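Local atomic coordinates of RabGDI protein (Plasmodium falciparum 3D7, PDB entry 3P1W), a protein that probably binds prenylated Rab GTPases in their GDP-bound form and slows release of the nucleotide, as other members of the Rab GDI family do. Residues N162-F167 with Q203-F208; A380-T385 with K393-P398. All blocks are in the same frame, centred on the assembly; numbering follows the deposited sequence. Where two conformers were deposited one is given.

Interaction 1: residues N162-F167 with Q203-F208; sequences NRCKNF and QLTIDF
Cys164 and Thr205 meet where helices 158-173 and 203-213 approach each other, and the sulfur of Cys164 carries the whole contact from its side. Its SG lies 4.1 Å from Thr205 CG2 and 4.2 Å from Phe208 CZ, approaching the phenyl ring obliquely. The first torsion of Cys164 (chi1 -158°) turns SG away from its own backbone N and toward helix 203-213. Thr205 answers with its methyl, while its hydroxyl OG1 is hydrogen-bonded to Glu160, one turn before Cys164. Phe208, nearly one turn further along helix 203-213, brings CZ and the neighbouring rim of its ring beside that methyl, with Thr205 O 3.6 Å above one face and offset toward the rim. The CA atoms of Cys164 and Thr205 are 7.9 Å apart, and the buried surface amounts to 74 Å², evidence of a narrow point of approach. Leu156 touches all three residues and Ala150 of helix 147-151 packs on Cys164; Phe208 also reaches Val125, so the contact joins two helices, in series along the chain, to sheet strand 117-129. With no hydrogen bond between the segments, the contact is van der Waals in character, and the Thr205–Glu160 bond supplies a directional tie between the two helices.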
loop_
_atom_site.group_PDB
_atom_site.type_symbol
_atom_site.label_atom_id
_atom_site.label_comp_id
_atom_site.label_asym_id
_atom_site.label_seq_id
_atom_site.Cartn_x
_atom_site.Cartn_y
_atom_site.Cartn_z
ATOM N N ASN A 162 24.035 12.795 16.587
ATOM C CA ASN A 162 24.928 13.610 15.761
ATOM C C ASN A 162 25.256 12.874 14.469
ATOM O O ASN A 162 25.245 13.460 13.392
ATOM C CB ASN A 162 26.250 13.943 16.495
ATOM C CG ASN A 162 26.047 14.734 17.781
ATOM O OD1 ASN A 162 26.519 15.866 17.901
ATOM N ND2 ASN A 162 25.383 14.126 18.768
ATOM N N ARG A 163 25.555 11.584 14.592
ATOM C CA ARG A 163 25.899 10.753 13.441
ATOM C C ARG A 163 24.737 10.695 12.438
ATOM O O ARG A 163 24.938 10.871 11.238
ATOM C CB ARG A 163 26.306 9.341 13.893
ATOM C CG ARG A 163 27.526 9.329 14.800
ATOM C CD ARG A 163 28.269 7.990 14.820
ATOM N NE ARG A 163 27.732 7.029 15.789
ATOM C CZ ARG A 163 28.181 6.846 17.034
ATOM N NH1 ARG A 163 29.175 7.577 17.526
ATOM N NH2 ARG A 163 27.613 5.928 17.812
ATOM N N CYS A 164 23.520 10.475 12.935
ATOM C CA CYS A 164 22.343 10.447 12.063
ATOM C C CYS A 164 22.064 11.827 11.439
ATOM O O CYS A 164 21.677 11.915 10.273
ATOM C CB CYS A 164 21.110 9.945 12.817
ATOM S SG CYS A 164 19.860 9.304 11.708
ATOM N N LYS A 165 22.307 12.903 12.196
ATOM C CA LYS A 165 22.195 14.263 11.648
ATOM C C LYS A 165 23.140 14.410 10.462
ATOM O O LYS A 165 22.747 14.922 9.421
ATOM C CB LYS A 165 22.479 15.350 12.698
ATOM C CG LYS A 165 22.524 16.801 12.119
ATOM C CD LYS A 165 23.178 17.867 13.053
ATOM C CE LYS A 165 24.638 17.557 13.457
ATOM N NZ LYS A 165 25.695 18.517 12.944
ATOM N N ASN A 166 24.374 13.941 10.621
ATOM C CA ASN A 166 25.385 14.030 9.566
ATOM C C ASN A 166 24.957 13.219 8.346
ATOM O O ASN A 166 25.124 13.649 7.198
ATOM C CB ASN A 166 26.758 13.551 10.071
ATOM C CG ASN A 166 27.379 14.495 11.109
ATOM O OD1 ASN A 166 27.208 15.719 11.054
ATOM N ND2 ASN A 166 28.121 13.918 12.060
ATOM N N PHE A 167 24.369 12.053 8.596
ATOM C CA PHE A 167 23.876 11.213 7.515
ATOM C C PHE A 167 22.772 11.923 6.737
ATOM O O PHE A 167 22.811 11.985 5.518
ATOM C CB PHE A 167 23.385 9.876 8.064
ATOM C CG PHE A 167 22.816 8.976 7.019
ATOM C CD1 PHE A 167 23.629 8.462 6.026
ATOM C CD2 PHE A 167 21.474 8.638 7.028
ATOM C CE1 PHE A 167 23.113 7.621 5.044
ATOM C CE2 PHE A 167 20.955 7.792 6.050
ATOM C CZ PHE A 167 21.789 7.293 5.056
ATOM N N GLN A 203 23.005 -0.567 14.579
ATOM C CA GLN A 203 22.055 -1.485 13.989
ATOM C C GLN A 203 20.612 -0.981 14.083
ATOM O O GLN A 203 19.889 -1.020 13.094
ATOM C CB GLN A 203 22.184 -2.891 14.606
ATOM C CG GLN A 203 21.262 -3.952 13.986
ATOM C CD GLN A 203 21.266 -3.928 12.453
ATOM O OE1 GLN A 203 22.327 -3.798 11.833
ATOM N NE2 GLN A 203 20.079 -4.046 11.842
ATOM N N LEU A 204 20.204 -0.504 15.257
ATOM C CA LEU A 204 18.866 0.043 15.442
ATOM C C LEU A 204 18.612 1.236 14.524
ATOM O O LEU A 204 17.504 1.403 13.998
ATOM C CB LEU A 204 18.638 0.411 16.918
ATOM C CG LEU A 204 18.457 -0.793 17.858
ATOM C CD1 LEU A 204 18.577 -0.363 19.343
ATOM C CD2 LEU A 204 17.142 -1.528 17.580
ATOM N N THR A 205 19.642 2.044 14.271
ATOM C CA THR A 205 19.507 3.158 13.322
ATOM C C THR A 205 19.264 2.648 11.912
ATOM O O THR A 205 18.363 3.129 11.220
ATOM C CB THR A 205 20.747 4.056 13.320
ATOM O OG1 THR A 205 21.030 4.429 14.663
ATOM C CG2 THR A 205 20.514 5.320 12.471
ATOM N N ILE A 206 20.075 1.670 11.512
ATOM C CA ILE A 206 19.949 0.985 10.226
ATOM C C ILE A 206 18.544 0.384 10.081
ATOM O O ILE A 206 17.916 0.481 9.017
ATOM C CB ILE A 206 21.044 -0.107 10.070
ATOM C CG1 ILE A 206 22.419 0.560 9.886
ATOM C CG2 ILE A 206 20.748 -1.015 8.879
ATOM C CD1 ILE A 206 23.628 -0.346 10.150
ATOM N N ASP A 207 18.053 -0.203 11.166
ATOM C CA ASP A 207 16.710 -0.772 11.186
ATOM C C ASP A 207 15.630 0.208 10.779
ATOM O O ASP A 207 14.836 -0.105 9.880
ATOM C CB ASP A 207 16.371 -1.305 12.571
ATOM C CG ASP A 207 17.178 -2.513 12.944
ATOM O OD1 ASP A 207 17.821 -3.100 12.042
ATOM O OD2 ASP A 207 17.171 -2.857 14.158
ATOM N N PHE A 208 15.550 1.373 11.432
ATOM C CA PHE A 208 14.455 2.300 11.092
ATOM C C PHE A 208 14.729 3.024 9.782
ATOM O O PHE A 208 13.792 3.340 9.041
ATOM C CB PHE A 208 14.079 3.270 12.230
ATOM C CG PHE A 208 14.984 4.481 12.359
ATOM C CD1 PHE A 208 14.868 5.548 11.481
ATOM C CD2 PHE A 208 15.901 4.566 13.396
ATOM C CE1 PHE A 208 15.687 6.668 11.613
ATOM C CE2 PHE A 208 16.717 5.681 13.534
ATOM C CZ PHE A 208 16.613 6.726 12.641
#

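Interaction 2: residues A380-T385 with K393-P398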
loop_
_atom_site.group_PDB
_atom_site.type_symbol
_atom_site.label_atom_id
_atom_site.label_comp_id
_atom_site.label_asym_id
_atom_site.label_seq_id
_atom_site.Cartn_x
_atom_site.Cartn_y
_atom_site.Cartn_z
ATOM N N ALA A 380 -8.018 1.633 13.511
ATOM C CA ALA A 380 -6.636 1.184 13.356
ATOM C C ALA A 380 -6.668 -0.169 12.657
ATOM O O ALA A 380 -7.398 -1.057 13.074
ATOM C CB ALA A 380 -5.933 1.061 14.744
ATOM N N ILE A 381 -5.871 -0.302 11.608
ATOM C CA ILE A 381 -5.824 -1.508 10.804
ATOM C C ILE A 381 -4.434 -2.112 10.910
ATOM O O ILE A 381 -3.451 -1.542 10.435
ATOM C CB ILE A 381 -6.174 -1.210 9.346
ATOM C CG1 ILE A 381 -7.488 -0.402 9.271
ATOM C CG2 ILE A 381 -6.253 -2.546 8.548
ATOM C CD1 ILE A 381 -7.344 1.148 9.286
ATOM N N VAL A 382 -4.379 -3.272 11.556
ATOM C CA VAL A 382 -3.133 -4.012 11.744
ATOM C C VAL A 382 -3.013 -5.015 10.617
ATOM O O VAL A 382 -3.946 -5.756 10.387
ATOM C CB VAL A 382 -3.125 -4.739 13.090
ATOM C CG1 VAL A 382 -1.833 -5.560 13.248
ATOM C CG2 VAL A 382 -3.289 -3.749 14.280
ATOM N N SER A 383 -1.860 -5.074 9.939
ATOM C CA SER A 383 -1.662 -5.998 8.851
ATOM C C SER A 383 -0.334 -6.720 9.013
ATOM O O SER A 383 0.678 -6.110 9.427
ATOM C CB SER A 383 -1.724 -5.249 7.498
ATOM O OG SER A 383 -0.786 -4.169 7.473
ATOM N N ALA A 384 -0.343 -8.006 8.694
ATOM C CA ALA A 384 0.813 -8.845 8.811
ATOM C C ALA A 384 0.812 -9.950 7.776
ATOM O O ALA A 384 -0.249 -10.405 7.342
ATOM C CB ALA A 384 0.900 -9.465 10.236
ATOM N N THR A 385 1.999 -10.425 7.422
ATOM C CA THR A 385 2.139 -11.667 6.650
ATOM C C THR A 385 2.085 -12.816 7.625
ATOM O O THR A 385 2.764 -12.793 8.644
ATOM C CB THR A 385 3.449 -11.736 5.853
ATOM O OG1 THR A 385 3.579 -10.555 5.066
ATOM C CG2 THR A 385 3.458 -13.008 4.910
ATOM N N LYS A 393 -2.695 -14.761 16.943
ATOM C CA LYS A 393 -1.669 -14.630 17.955
ATOM C C LYS A 393 -0.480 -13.756 17.464
ATOM O O LYS A 393 0.103 -13.000 18.240
ATOM C CB LYS A 393 -1.187 -16.034 18.387
ATOM C CG LYS A 393 -0.863 -16.176 19.846
ATOM C CD LYS A 393 0.102 -15.110 20.333
ATOM N N GLU A 394 -0.150 -13.842 16.183
ATOM C CA GLU A 394 0.946 -13.048 15.613
ATOM C C GLU A 394 0.702 -11.544 15.717
ATOM O O GLU A 394 1.643 -10.774 15.688
ATOM C CB GLU A 394 1.189 -13.420 14.153
ATOM C CG GLU A 394 1.633 -14.860 13.943
ATOM C CD GLU A 394 1.796 -15.202 12.490
ATOM O OE1 GLU A 394 2.618 -14.565 11.814
ATOM O OE2 GLU A 394 1.141 -16.154 12.028
ATOM N N ILE A 395 -0.554 -11.128 15.776
ATOM C CA ILE A 395 -0.861 -9.702 15.907
ATOM C C ILE A 395 -1.239 -9.273 17.325
ATOM O O ILE A 395 -1.614 -8.124 17.548
ATOM C CB ILE A 395 -1.921 -9.247 14.896
ATOM C CG1 ILE A 395 -3.265 -9.931 15.137
ATOM C CG2 ILE A 395 -1.383 -9.473 13.476
ATOM C CD1 ILE A 395 -4.429 -9.252 14.359
ATOM N N GLU A 396 -1.060 -10.164 18.289
ATOM C CA GLU A 396 -1.391 -9.845 19.687
ATOM C C GLU A 396 -0.608 -8.653 20.218
ATOM O O GLU A 396 -1.213 -7.705 20.740
ATOM C CB GLU A 396 -1.213 -11.096 20.565
ATOM C CG GLU A 396 -1.541 -10.923 22.011
ATOM C CD GLU A 396 -1.269 -12.205 22.803
ATOM O OE1 GLU A 396 -0.337 -12.202 23.614
ATOM O OE2 GLU A 396 -1.965 -13.212 22.576
ATOM N N LYS A 397 0.716 -8.645 20.047
ATOM C CA LYS A 397 1.535 -7.539 20.563
ATOM C C LYS A 397 1.220 -6.224 19.844
ATOM O O LYS A 397 1.030 -5.190 20.475
ATOM C CB LYS A 397 3.037 -7.870 20.504
ATOM C CG LYS A 397 3.855 -7.164 21.579
ATOM N N PRO A 398 1.115 -6.246 18.498
ATOM C CA PRO A 398 0.688 -5.020 17.851
ATOM C C PRO A 398 -0.654 -4.476 18.339
ATOM O O PRO A 398 -0.818 -3.260 18.499
ATOM C CB PRO A 398 0.590 -5.421 16.367
ATOM C CG PRO A 398 1.561 -6.545 16.227
ATOM C CD PRO A 398 1.546 -7.268 17.542
#
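Strand residues 380-385 run past a short bend, 393-398, in which Ile395 occupies the N-cap position of helix 396-400. Two points of approach define the register: the CA atoms of Val382 and Pro398, and those of Ala384 and Ile395, are each separated by 7.3 Å. Val382 and Ala384, two residues apart, present the same side of the strand to the bend. Val382 CG1 reaches Ile395 CG2 at 3.9 Å and Pro398 CB at 4.0 Å; its chi1 of 178° sets this methyl opposite the backbone N. The valine and proline side chains meet at about a right angle. Here the helical connection between strands 378-385 and 405-418 folds back over the mixed sheet as a beta-alpha-beta crossover that skips strand 320-333, which is antiparallel to both. Ile395 also touches Cys329 of that skipped strand, and Pro398 touches Ile361 on the other neighbour of strand 378-385. From Ile395, the methyl CG2 touches both strand side chains, with Ala384 CB 4.0 Å away. Near the strand end, Glu394 OE1 comes within 3.6 Å of Thr385 O without bonding to it; OE1 instead takes Glu387 N and a salt bridge from Arg357 NH2, and OE2 pairs with Thr388 OG1.

The contact centres lie 27 Å apart, with about 15 Å between nearest atoms, so the two do not touch. They follow in series: interaction 1 closes at 208, well before interaction 2 opens at 380. Interaction 1 joins helices 158-173 and 203-213, about 25 Å from the chain centre; interaction 2, at about 16 Å, sets a helical bend against strand 378-385. A mixed sheet relates them: it contains strand 378-385, and also strand 117-129, whose Val125 touches Phe208. Strands 346-350 and 361-367 complete the hydrogen-bonded path between those strands. Helical elements from separate parts of the chain thus pack against strands of the same sheet.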